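PDB 1SKZ: antistasin from Haementeria officinalis, which potently inhibits the serine protease blood coagulation factor Xa and may have therapeutic use as an anticoagulant. Local coordinates for residues S29-R34 with H39-S44; C80-D85 with L101-C106. One frame throughout, in Å; residues are numbered along the deposited sequence.

Contact 1 of 2, residues S29-R34 with H39-S44; sequences SGVRCR and HGFQRS
Val-31 lays both of its methyl groups against the same face of the Phe-41 ring, the densest part of a small surface contact in the first antistasin-like region. CG1 of Val-31 sits over the CZ and CE1 side in a CH-pi contact, 3.9 Å from the centroid of the Phe-41 ring and 20° off the normal. CG2 of Val-31 lies over the CD2 side, nearest, at 3.7 Å, to CD2 of Phe-41. With CG1 opposite the backbone N (chi1 176°), the isopropyl group spreads its two branches across the ring, and the two side chains meet from opposite directions.

The contact is looser where Cys-33 comes in beside the CE1 end. Cys-33 SG stands 3.9 Å from CE1 of Phe-41, but its line to the centroid is tilted 57° from the normal, so this sulfur-aromatic contact is oblique. Glu-49 on strand 49-50 touches both Val-31 and Phe-41. Beyond Cys-33 the segment turns to solvent: the CB of Arg-34 is directed away from strand 41-43 and its side chain is exposed. Arg-34 and Val-35 flank the reactive bond, consistent with this hydrophobic patch lying just before the part that meets the protease; the arginine projects outward and packs on Pro-110 of the second subunit.

Across these two segments the attraction is dispersion with a weak CH-pi preference for the ring face, far less directional than a hydrogen bond. The disulfide from Cys-33 to Cys-51 is likely to limit how far the sulfur can shift on the ring, in keeping with a highly disulfide-bonded protein.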
loop_
_atom_site.group_PDB
_atom_site.type_symbol
_atom_site.label_atom_id
_atom_site.label_comp_id
_atom_site.label_asym_id
_atom_site.label_seq_id
_atom_site.Cartn_x
_atom_site.Cartn_y
_atom_site.Cartn_z
ATOM N N SER A 29 6.280 5.429 -7.882
ATOM C CA SER A 29 5.906 4.779 -9.133
ATOM C C SER A 29 4.514 5.183 -9.600
ATOM O O SER A 29 4.182 5.083 -10.796
ATOM C CB SER A 29 5.962 3.265 -8.978
ATOM O OG SER A 29 7.256 2.881 -8.591
ATOM N N GLY A 30 3.675 5.580 -8.648
ATOM C CA GLY A 30 2.277 5.775 -8.978
ATOM C C GLY A 30 1.404 4.534 -8.776
ATOM O O GLY A 30 1.889 3.387 -8.681
ATOM N N VAL A 31 0.106 4.794 -8.667
ATOM C CA VAL A 31 -0.904 3.776 -8.424
ATOM C C VAL A 31 -1.146 3.011 -9.741
ATOM O O VAL A 31 -1.282 3.618 -10.800
ATOM C CB VAL A 31 -2.207 4.466 -7.928
ATOM C CG1 VAL A 31 -3.332 3.462 -7.750
ATOM C CG2 VAL A 31 -1.920 5.211 -6.635
ATOM N N ARG A 32 -1.099 1.683 -9.701
ATOM C CA ARG A 32 -1.196 0.939 -10.958
ATOM C C ARG A 32 -2.650 0.581 -11.183
ATOM O O ARG A 32 -2.950 -0.534 -11.559
ATOM C CB ARG A 32 -0.365 -0.362 -10.948
ATOM C CG ARG A 32 1.139 -0.218 -10.812
ATOM C CD ARG A 32 1.448 0.091 -9.364
ATOM N NE ARG A 32 2.755 -0.345 -8.860
ATOM C CZ ARG A 32 3.931 0.170 -9.222
ATOM N NH1 ARG A 32 4.082 0.751 -10.423
ATOM N NH2 ARG A 32 5.001 -0.090 -8.480
ATOM N N CYS A 33 -3.561 1.493 -10.858
ATOM C CA CYS A 33 -4.980 1.254 -11.048
ATOM C C CYS A 33 -5.720 2.579 -11.166
ATOM O O CYS A 33 -5.159 3.664 -10.895
ATOM C CB CYS A 33 -5.543 0.477 -9.870
ATOM S SG CYS A 33 -5.786 1.504 -8.372
ATOM N N ARG A 34 -7.026 2.447 -11.386
ATOM C CA ARG A 34 -7.953 3.561 -11.511
ATOM C C ARG A 34 -9.159 3.357 -10.594
ATOM O O ARG A 34 -10.249 3.859 -10.874
ATOM C CB ARG A 34 -8.448 3.678 -12.966
ATOM C CG ARG A 34 -7.369 4.037 -13.980
ATOM C CD ARG A 34 -7.981 4.116 -15.363
ATOM N NE ARG A 34 -7.009 3.878 -16.434
ATOM C CZ ARG A 34 -7.272 4.027 -17.733
ATOM N NH1 ARG A 34 -8.450 4.508 -18.129
ATOM N NH2 ARG A 34 -6.337 3.751 -18.631
ATOM N N HIS A 39 -11.879 7.980 0.369
ATOM C CA HIS A 39 -10.906 8.709 1.171
ATOM C C HIS A 39 -9.503 8.748 0.606
ATOM O O HIS A 39 -8.559 9.001 1.339
ATOM C CB HIS A 39 -10.829 8.154 2.596
ATOM C CG HIS A 39 -12.146 8.116 3.294
ATOM N ND1 HIS A 39 -12.880 9.255 3.551
ATOM C CD2 HIS A 39 -12.879 7.079 3.760
ATOM C CE1 HIS A 39 -14.006 8.920 4.153
ATOM N NE2 HIS A 39 -14.030 7.608 4.290
ATOM N N GLY A 40 -9.341 8.479 -0.676
ATOM C CA GLY A 40 -7.998 8.397 -1.233
ATOM C C GLY A 40 -7.261 7.067 -1.037
ATOM O O GLY A 40 -7.708 6.172 -0.350
ATOM N N PHE A 41 -6.076 6.991 -1.613
ATOM C CA PHE A 41 -5.198 5.828 -1.554
ATOM C C PHE A 41 -4.333 5.838 -0.319
ATOM O O PHE A 41 -3.936 6.882 0.160
ATOM C CB PHE A 41 -4.280 5.808 -2.784
ATOM C CG PHE A 41 -5.001 5.550 -4.080
ATOM C CD1 PHE A 41 -5.676 4.339 -4.297
ATOM C CD2 PHE A 41 -5.018 6.514 -5.090
ATOM C CE1 PHE A 41 -6.352 4.084 -5.471
ATOM C CE2 PHE A 41 -5.710 6.257 -6.295
ATOM C CZ PHE A 41 -6.384 5.014 -6.471
ATOM N N GLN A 42 -4.088 4.657 0.227
ATOM C CA GLN A 42 -3.104 4.458 1.278
ATOM C C GLN A 42 -1.719 4.765 0.776
ATOM O O GLN A 42 -1.471 4.764 -0.426
ATOM C CB GLN A 42 -3.167 3.015 1.803
ATOM C CG GLN A 42 -4.526 2.758 2.405
ATOM C CD GLN A 42 -4.570 1.554 3.310
ATOM O OE1 GLN A 42 -3.582 1.215 3.982
ATOM N NE2 GLN A 42 -5.720 0.871 3.316
ATOM N N ARG A 43 -0.831 5.110 1.685
ATOM C CA ARG A 43 0.546 5.334 1.295
ATOM C C ARG A 43 1.441 4.403 2.085
ATOM O O ARG A 43 1.133 4.049 3.227
ATOM C CB ARG A 43 0.949 6.806 1.534
ATOM C CG ARG A 43 0.220 7.787 0.595
ATOM C CD ARG A 43 0.880 9.137 0.590
ATOM N NE ARG A 43 0.173 10.123 -0.228
ATOM C CZ ARG A 43 0.650 10.628 -1.357
ATOM N NH1 ARG A 43 1.860 10.289 -1.797
ATOM N NH2 ARG A 43 -0.100 11.464 -2.044
ATOM N N SER A 44 2.576 4.032 1.497
ATOM C CA SER A 44 3.679 3.494 2.286
ATOM C C SER A 44 4.178 4.535 3.288
ATOM O O SER A 44 3.916 5.746 3.156
ATOM C CB SER A 44 4.832 3.054 1.371
ATOM O OG SER A 44 5.343 4.158 0.655
#

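Contact 2 of 2, residues C80-D85 with L101-C106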
loop_
_atom_site.group_PDB
_atom_site.type_symbol
_atom_site.label_atom_id
_atom_site.label_comp_id
_atom_site.label_asym_id
_atom_site.label_seq_id
_atom_site.Cartn_x
_atom_site.Cartn_y
_atom_site.Cartn_z
ATOM N N CYS A 80 0.700 16.127 14.502
ATOM C CA CYS A 80 1.934 16.571 15.116
ATOM C C CYS A 80 2.669 15.390 15.691
ATOM O O CYS A 80 2.906 15.302 16.894
ATOM C CB CYS A 80 1.632 17.652 16.185
ATOM S SG CYS A 80 0.962 19.199 15.472
ATOM N N ASP A 81 3.064 14.480 14.806
ATOM C CA ASP A 81 3.548 13.156 15.203
ATOM C C ASP A 81 5.057 13.074 15.414
ATOM O O ASP A 81 5.542 12.155 16.065
ATOM C CB ASP A 81 3.119 12.119 14.154
ATOM C CG ASP A 81 1.660 11.677 14.313
ATOM O OD1 ASP A 81 1.124 11.652 15.443
ATOM O OD2 ASP A 81 1.027 11.365 13.285
ATOM N N CYS A 82 5.810 13.957 14.767
ATOM C CA CYS A 82 7.262 13.847 14.740
ATOM C C CYS A 82 7.965 14.722 15.756
ATOM O O CYS A 82 7.584 15.869 15.980
ATOM C CB CYS A 82 7.803 14.173 13.355
ATOM S SG CYS A 82 7.008 13.258 12.005
ATOM N N LYS A 83 8.967 14.152 16.412
ATOM C CA LYS A 83 9.901 14.933 17.202
ATOM C C LYS A 83 10.587 15.937 16.274
ATOM O O LYS A 83 11.166 15.535 15.242
ATOM C CB LYS A 83 10.960 14.023 17.780
ATOM C CG LYS A 83 10.562 13.292 19.028
ATOM C CD LYS A 83 11.825 12.917 19.773
ATOM C CE LYS A 83 11.643 11.664 20.562
ATOM N NZ LYS A 83 10.937 12.033 21.788
ATOM N N ILE A 84 10.670 17.191 16.725
ATOM C CA ILE A 84 11.457 18.214 16.021
ATOM C C ILE A 84 12.954 17.907 16.038
ATOM O O ILE A 84 13.630 17.993 15.005
ATOM C CB ILE A 84 11.227 19.606 16.628
ATOM C CG1 ILE A 84 9.765 20.005 16.442
ATOM C CG2 ILE A 84 12.168 20.633 15.946
ATOM C CD1 ILE A 84 9.399 21.371 17.094
ATOM N N ASP A 85 13.449 17.493 17.208
ATOM C CA ASP A 85 14.843 17.130 17.385
ATOM C C ASP A 85 14.939 15.652 17.801
ATOM O O ASP A 85 14.680 15.301 18.946
ATOM C CB ASP A 85 15.484 18.010 18.467
ATOM C CG ASP A 85 17.026 17.975 18.437
ATOM O OD1 ASP A 85 17.626 17.105 17.751
ATOM O OD2 ASP A 85 17.649 18.843 19.093
ATOM N N LEU A 101 4.428 6.511 11.161
ATOM C CA LEU A 101 3.784 7.825 11.038
ATOM C C LEU A 101 4.569 8.690 10.056
ATOM O O LEU A 101 4.249 9.894 9.907
ATOM C CB LEU A 101 3.700 8.515 12.406
ATOM C CG LEU A 101 3.032 7.679 13.519
ATOM C CD1 LEU A 101 3.073 8.379 14.880
ATOM C CD2 LEU A 101 1.616 7.381 13.105
ATOM N N GLY A 102 5.587 8.082 9.422
ATOM C CA GLY A 102 6.439 8.770 8.456
ATOM C C GLY A 102 7.498 9.700 9.062
ATOM O O GLY A 102 7.956 10.641 8.409
ATOM N N CYS A 103 7.874 9.438 10.308
ATOM C CA CYS A 103 8.809 10.296 11.018
ATOM C C CYS A 103 10.171 9.653 11.024
ATOM O O CYS A 103 10.313 8.489 11.395
ATOM C CB CYS A 103 8.334 10.506 12.461
ATOM S SG CYS A 103 6.727 11.345 12.691
ATOM N N GLU A 104 11.199 10.427 10.712
ATOM C CA GLU A 104 12.573 9.929 10.852
ATOM C C GLU A 104 12.952 9.704 12.286
ATOM O O GLU A 104 12.523 10.451 13.192
ATOM C CB GLU A 104 13.589 10.885 10.214
ATOM C CG GLU A 104 13.417 10.980 8.721
ATOM C CD GLU A 104 14.530 11.751 8.060
ATOM O OE1 GLU A 104 14.912 12.805 8.616
ATOM O OE2 GLU A 104 15.008 11.298 6.991
ATOM N N TYR A 105 13.722 8.642 12.506
ATOM C CA TYR A 105 14.350 8.437 13.797
ATOM C C TYR A 105 15.744 7.897 13.595
ATOM O O TYR A 105 16.186 7.727 12.464
ATOM C CB TYR A 105 13.498 7.517 14.695
ATOM C CG TYR A 105 13.272 6.093 14.163
ATOM C CD1 TYR A 105 12.311 5.842 13.188
ATOM C CD2 TYR A 105 13.990 5.007 14.685
ATOM C CE1 TYR A 105 12.064 4.546 12.739
ATOM C CE2 TYR A 105 13.751 3.734 14.244
ATOM C CZ TYR A 105 12.788 3.508 13.277
ATOM O OH TYR A 105 12.540 2.221 12.865
ATOM N N CYS A 106 16.498 7.870 14.688
ATOM C CA CYS A 106 17.947 7.709 14.619
ATOM C C CYS A 106 18.427 6.266 14.432
ATOM O O CYS A 106 19.085 5.690 15.312
ATOM C CB CYS A 106 18.568 8.335 15.858
ATOM S SG CYS A 106 20.311 8.728 15.644
HETATM O O HOH W 1 11.118 13.131 13.511
#
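Cys-82 and Cys-103 adopt nearly the same first torsion, -51° and -62°, each placing SG beside its own backbone N, and the two sulfurs close a disulfide 2.1 Å long between SG of Cys-82 and SG of Cys-103. Its C-S-S-C torsion of -82° gives it a left-handed twist. The bridge belongs to the second antistasin-like region and is set beside a classic beta bulge, in which Asp-81 and Cys-82 both face Met-72 of the antiparallel partner strand 71-72. The CA atoms of the bridged cysteines are 5.4 Å apart.

Next to the bridge, the Asp-81 and Leu-101 side chains cross at about a right angle. The CD1 methyl of Leu-101 lies 3.6 Å from CG of Asp-81 and 3.8 Å from its CB, so an aliphatic branch packs on the stem and carboxylate carbon. The polar business of the carboxylate is done outside this pair: OD2 of Asp-81 is hydrogen-bonded to OG1 of Thr-77. With an alanine in place of this aspartate, the Thr-77 hydroxyl is likely to lose its carboxylate mate and the CD1 methyl of Leu-101 much of the surface it rests on. The Asp-81 backbone also packs on the disulfide: its carbonyl carbon C is 3.6 Å from SG of Cys-103.

Behind Cys-103, the turn is held by Asp-99, part of a predicted heparin-binding site, whose OD1 accepts from the backbone N of both Leu-101 and Cys-103. Past the bridge the backbones are joined through solvent: one water donates to O of Lys-83 and to O of Glu-104, each 3.0 Å from the water oxygen.

In the fold
From the N terminus, the chain passes helix 8-11 before contact 1, which closes a short loop of four residues, beginning with Val-35 of the first reactive bond, and sets segment 29-34 against strand 41-43. The chain then leaves this region, runs through strand 71-72 and opens contact 2 at segment 80-85, whose strand 82-83 pairs antiparallel with 71-72. That contact spans a longer loop of fifteen residues, which carries the second reactive bond, Arg-89 to Lys-90, and strand 96-98. The two contacts run in series, neither nested nor crossed. Their centres are about 23 Å apart on opposite sides of the chain's centre, and each lies within a different antistasin-like region.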